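Local coordinates for protein amidohydrolase (Brucella melitensis biovar Abortus, PDB 4F0L) that is a metal-dependent hydrolase of the amidohydrolase family, holding an iron ion here, and probably acts as a deaminase, at residues B[188-191]-B[192-196]; B[439-442]-B[443-446]. All coordinates share one frame; numbering follows the deposited sequence.

In the fold
Interactions 1 and 2 both sit at the amino-terminal start of a helix, 189-203 and 442-457 respectively, yet they share no element: their centres lie 35 Å apart and their nearest atoms about 24 Å. Interaction 1 is partly buried, with Phe-192 and Ile-196 facing strands 160-167 and 210-215 while a direct Glu-Arg salt bridge runs along the outer side. Interaction 2 is more of a surface contact, where a turn leaves strand 438-439, at the edge of the sheet to which those two strands also belong. There waters join the Glu-444 carboxylate to the turn's backbone and Arg-442 to Asp-443, and the direct ion pairs go to helix 103-119 and the second subunit.

Interaction 1. Residues B[188-191]-B[192-196]; sequences DPER and FARLI
Arg-194 reaches back one helical turn to Glu-190, and its chain can be followed atom by atom. CB lies 3.6 Å from Arg-191 O, and CG packs near the carbonyl oxygen of Glu-190. CD lies 3.5 Å from Glu-190 OE2, and the bend at chi3 (-74°) then swings NE and the guanidinium side-on to the carboxylate. NE donates to OE2 of Glu-190 at 2.8 Å, meeting that oxygen from above the carboxylate plane; NH1 donates to OE1 at 3.1 Å, where the syn lone pair receives it. Both oxygens lie near the guanidinium plane, although the two flat groups are turned 35° apart. This i to i+4 salt bridge belongs to the first turns of helix 189-203 of the amidohydrolase (TIM-barrel) fold. Asp-188 is the N-cap: its OD1 accepts from Arg-191 N at 2.8 Å, a nearly straight bond (170°), and its carbonyl O takes Phe-192 N. NH1 of Arg-194 also packs 3.6 Å from Arg-191 CG; Arg-191 leads its own guanidinium away, where NE bonds to Asn-187 OD1 and NH2 to Ile-186 O. On the inward side Phe-192 packs on Pro-165 and Val-213.

Interaction 2. Residues B[439-442]-B[443-446]; sequences HRLR and DEAE
Glu-444 folds back over the start of its helix toward Leu-441, three residues earlier. A bend at chi2 (85°) brings OE1 to 3.2 Å from Leu-441 CA, a packing contact with the backbone. The other oxygen, OE2, takes a hydrogen bond from a water at 2.6 Å, and the same water donates to Arg-440 O at 2.7 Å, bridging the carboxylate to the preceding turn. A second water links the neighbours Arg-442 and Asp-443: it accepts from Arg-442 NH1 and donates to Asp-443 OD1 at 3.0 Å. Arg-442 NE and Asp-443 OD1 stay 5.1 Å apart, too far for a direct salt bridge, and the guanidinium and carboxylate planes are turned 71° from each other; the water spans the gap.

Behind these side chains, Ala-445 N donates to Leu-441 O at 2.9 Å, and Glu-446 N donates to Arg-442 O. Leu-441 is itself held by His-439, whose ND1 accepts from Leu-441 N at 2.9 Å in the ring plane, while NE2 of that ring donates to Ala-157 O. Further out, Arg-442 NE pairs with Glu-119, and Glu-446 OE1 forms salt bridges with Arg-112 of helix 103-119 and with Arg-402 of the second subunit. The arrangement is a type I beta turn, His-439 to Arg-442, running directly into helix 442-457 with Leu-441 as N-cap.

Interaction 1. Residues B[188-191]-B[192-196]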
loop_
_atom_site.group_PDB
_atom_site.type_symbol
_atom_site.label_atom_id
_atom_site.label_comp_id
_atom_site.label_asym_id
_atom_site.label_seq_id
_atom_site.Cartn_x
_atom_site.Cartn_y
_atom_site.Cartn_z
ATOM N N ASP B 188 -9.101 38.370 1.034
ATOM C CA ASP B 188 -10.365 38.773 1.651
ATOM C C ASP B 188 -11.507 38.415 0.686
ATOM O O ASP B 188 -11.240 38.000 -0.460
ATOM C CB ASP B 188 -10.349 40.254 2.081
ATOM C CG ASP B 188 -10.238 41.230 0.915
ATOM O OD1 ASP B 188 -10.479 40.864 -0.250
ATOM O OD2 ASP B 188 -9.958 42.411 1.176
ATOM N N PRO B 189 -12.773 38.525 1.144
ATOM C CA PRO B 189 -13.848 37.967 0.305
ATOM C C PRO B 189 -13.955 38.698 -1.034
ATOM O O PRO B 189 -14.258 38.079 -2.055
ATOM C CB PRO B 189 -15.097 38.172 1.158
ATOM C CG PRO B 189 -14.581 38.127 2.559
ATOM C CD PRO B 189 -13.273 38.869 2.487
ATOM N N GLU B 190 -13.650 39.989 -1.021
ATOM C CA GLU B 190 -13.692 40.766 -2.230
ATOM C C GLU B 190 -12.632 40.297 -3.243
ATOM O O GLU B 190 -12.949 40.071 -4.413
ATOM C CB GLU B 190 -13.495 42.250 -1.915
ATOM C CG GLU B 190 -13.697 43.158 -3.120
ATOM C CD GLU B 190 -12.425 43.379 -3.935
ATOM O OE1 GLU B 190 -11.293 43.058 -3.453
ATOM O OE2 GLU B 190 -12.567 43.870 -5.092
ATOM N N ARG B 191 -11.376 40.185 -2.801
ATOM C CA ARG B 191 -10.330 39.755 -3.722
ATOM C C ARG B 191 -10.537 38.299 -4.134
ATOM O O ARG B 191 -10.214 37.923 -5.266
ATOM C CB ARG B 191 -8.935 39.943 -3.143
ATOM C CG ARG B 191 -7.834 39.723 -4.174
ATOM C CD ARG B 191 -6.503 40.291 -3.690
ATOM N NE ARG B 191 -5.922 39.445 -2.655
ATOM C CZ ARG B 191 -4.990 39.827 -1.780
ATOM N NH1 ARG B 191 -4.535 41.072 -1.784
ATOM N NH2 ARG B 191 -4.534 38.962 -0.872
ATOM N N PHE B 192 -11.124 37.503 -3.235
ATOM C CA PHE B 192 -11.488 36.136 -3.569
ATOM C C PHE B 192 -12.539 36.068 -4.689
ATOM O O PHE B 192 -12.387 35.246 -5.602
ATOM C CB PHE B 192 -11.968 35.352 -2.331
ATOM C CG PHE B 192 -12.254 33.906 -2.613
ATOM C CD1 PHE B 192 -11.214 32.986 -2.733
ATOM C CD2 PHE B 192 -13.550 33.457 -2.787
ATOM C CE1 PHE B 192 -11.467 31.643 -3.019
ATOM C CE2 PHE B 192 -13.807 32.109 -3.070
ATOM C CZ PHE B 192 -12.766 31.210 -3.192
ATOM N N ALA B 193 -13.610 36.878 -4.599
ATOM C CA ALA B 193 -14.630 36.908 -5.679
ATOM C C ALA B 193 -13.968 37.267 -7.026
ATOM O O ALA B 193 -14.246 36.653 -8.052
ATOM C CB ALA B 193 -15.783 37.886 -5.369
ATOM N N ARG B 194 -13.088 38.255 -7.026
ATOM C CA ARG B 194 -12.386 38.624 -8.247
ATOM C C ARG B 194 -11.513 37.458 -8.775
ATOM O O ARG B 194 -11.419 37.237 -9.959
ATOM C CB ARG B 194 -11.556 39.883 -8.020
ATOM C CG ARG B 194 -12.380 41.174 -7.992
ATOM C CD ARG B 194 -11.502 42.424 -8.105
ATOM N NE ARG B 194 -10.794 42.671 -6.853
ATOM C CZ ARG B 194 -9.465 42.627 -6.684
ATOM N NH1 ARG B 194 -8.972 42.860 -5.466
ATOM N NH2 ARG B 194 -8.617 42.360 -7.691
ATOM N N LEU B 195 -10.914 36.682 -7.881
ATOM C CA LEU B 195 -10.106 35.532 -8.302
ATOM C C LEU B 195 -11.001 34.464 -8.933
ATOM O O LEU B 195 -10.674 33.919 -9.997
ATOM C CB LEU B 195 -9.364 34.959 -7.098
ATOM C CG LEU B 195 -8.578 33.657 -7.318
ATOM C CD1 LEU B 195 -7.354 33.937 -8.147
ATOM C CD2 LEU B 195 -8.213 33.078 -5.975
ATOM N N ILE B 196 -12.134 34.184 -8.290
ATOM C CA ILE B 196 -13.118 33.262 -8.834
ATOM C C ILE B 196 -13.574 33.705 -10.240
ATOM O O ILE B 196 -13.674 32.889 -11.139
ATOM C CB ILE B 196 -14.334 33.121 -7.891
ATOM C CG1 ILE B 196 -13.980 32.257 -6.662
ATOM C CG2 ILE B 196 -15.530 32.532 -8.618
ATOM C CD1 ILE B 196 -13.576 30.817 -6.971
#

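Interaction 2. Residues B[439-442]-B[443-446]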
loop_
_atom_site.group_PDB
_atom_site.type_symbol
_atom_site.label_atom_id
_atom_site.label_comp_id
_atom_site.label_asym_id
_atom_site.label_seq_id
_atom_site.Cartn_x
_atom_site.Cartn_y
_atom_site.Cartn_z
ATOM N N HIS B 439 0.748 7.181 -20.262
ATOM C CA HIS B 439 0.202 8.419 -20.795
ATOM C C HIS B 439 0.982 8.852 -21.979
ATOM O O HIS B 439 2.209 8.823 -21.971
ATOM C CB HIS B 439 0.244 9.518 -19.741
ATOM C CG HIS B 439 -0.568 10.772 -20.087
ATOM N ND1 HIS B 439 -0.118 11.716 -20.955
ATOM C CD2 HIS B 439 -1.797 11.215 -19.631
ATOM C CE1 HIS B 439 -1.014 12.697 -21.050
ATOM N NE2 HIS B 439 -2.058 12.398 -20.240
ATOM N N ARG B 440 0.256 9.311 -22.991
ATOM C CA ARG B 440 0.859 9.761 -24.228
ATOM C C ARG B 440 1.948 10.854 -24.061
ATOM O O ARG B 440 2.783 10.958 -24.905
ATOM C CB ARG B 440 -0.245 10.225 -25.203
ATOM C CG ARG B 440 -1.123 11.328 -24.653
ATOM C CD ARG B 440 -2.203 11.762 -25.642
ATOM N NE ARG B 440 -1.930 13.123 -26.133
ATOM C CZ ARG B 440 -2.045 14.240 -25.396
ATOM N NH1 ARG B 440 -1.754 15.380 -25.960
ATOM N NH2 ARG B 440 -2.458 14.244 -24.094
ATOM N N LEU B 441 1.938 11.635 -22.985
ATOM C CA LEU B 441 2.961 12.673 -22.715
ATOM C C LEU B 441 3.852 12.428 -21.454
ATOM O O LEU B 441 4.476 13.362 -20.903
ATOM C CB LEU B 441 2.223 14.021 -22.538
ATOM C CG LEU B 441 1.463 14.685 -23.700
ATOM C CD1 LEU B 441 0.955 16.089 -23.322
ATOM C CD2 LEU B 441 2.330 14.746 -24.944
ATOM N N ARG B 442 3.922 11.180 -20.970
ATOM C CA ARG B 442 4.651 10.914 -19.714
ATOM C C ARG B 442 6.081 11.433 -19.743
ATOM O O ARG B 442 6.507 12.157 -18.841
ATOM C CB ARG B 442 4.648 9.410 -19.360
ATOM C CG ARG B 442 5.357 9.073 -18.045
ATOM C CD ARG B 442 5.900 7.647 -17.995
ATOM N NE ARG B 442 4.819 6.666 -17.878
ATOM C CZ ARG B 442 4.983 5.344 -17.847
ATOM N NH1 ARG B 442 6.183 4.806 -17.964
ATOM N NH2 ARG B 442 3.927 4.555 -17.691
ATOM N N ASP B 443 6.827 11.080 -20.787
ATOM C CA ASP B 443 8.260 11.392 -20.804
ATOM C C ASP B 443 8.536 12.902 -20.900
ATOM O O ASP B 443 9.419 13.420 -20.247
ATOM C CB ASP B 443 8.953 10.632 -21.926
ATOM C CG ASP B 443 8.941 9.125 -21.696
ATOM O OD1 ASP B 443 8.718 8.680 -20.547
ATOM O OD2 ASP B 443 9.184 8.382 -22.658
ATOM N N GLU B 444 7.751 13.594 -21.715
ATOM C CA GLU B 444 7.881 15.040 -21.844
ATOM C C GLU B 444 7.506 15.717 -20.506
ATOM O O GLU B 444 8.229 16.593 -19.994
ATOM C CB GLU B 444 6.957 15.565 -22.966
ATOM C CG GLU B 444 7.176 15.016 -24.384
ATOM C CD GLU B 444 6.468 13.692 -24.720
ATOM O OE1 GLU B 444 6.000 12.972 -23.816
ATOM O OE2 GLU B 444 6.425 13.337 -25.932
ATOM N N ALA B 445 6.399 15.286 -19.921
ATOM C CA ALA B 445 5.981 15.837 -18.631
ATOM C C ALA B 445 7.036 15.601 -17.564
ATOM O O ALA B 445 7.330 16.490 -16.754
ATOM C CB ALA B 445 4.646 15.263 -18.199
ATOM N N GLU B 446 7.617 14.403 -17.567
ATOM C CA GLU B 446 8.682 14.058 -16.616
ATOM C C GLU B 446 9.928 14.929 -16.739
ATOM O O GLU B 446 10.513 15.352 -15.719
ATOM C CB GLU B 446 9.057 12.586 -16.774
ATOM C CG GLU B 446 10.141 12.103 -15.833
ATOM C CD GLU B 446 9.737 12.144 -14.367
ATOM O OE1 GLU B 446 8.580 12.476 -14.010
ATOM O OE2 GLU B 446 10.617 11.845 -13.549
HETATM O O HOH W 1 4.433 11.946 -26.803
HETATM O O HOH W 2 8.861 6.024 -19.237
#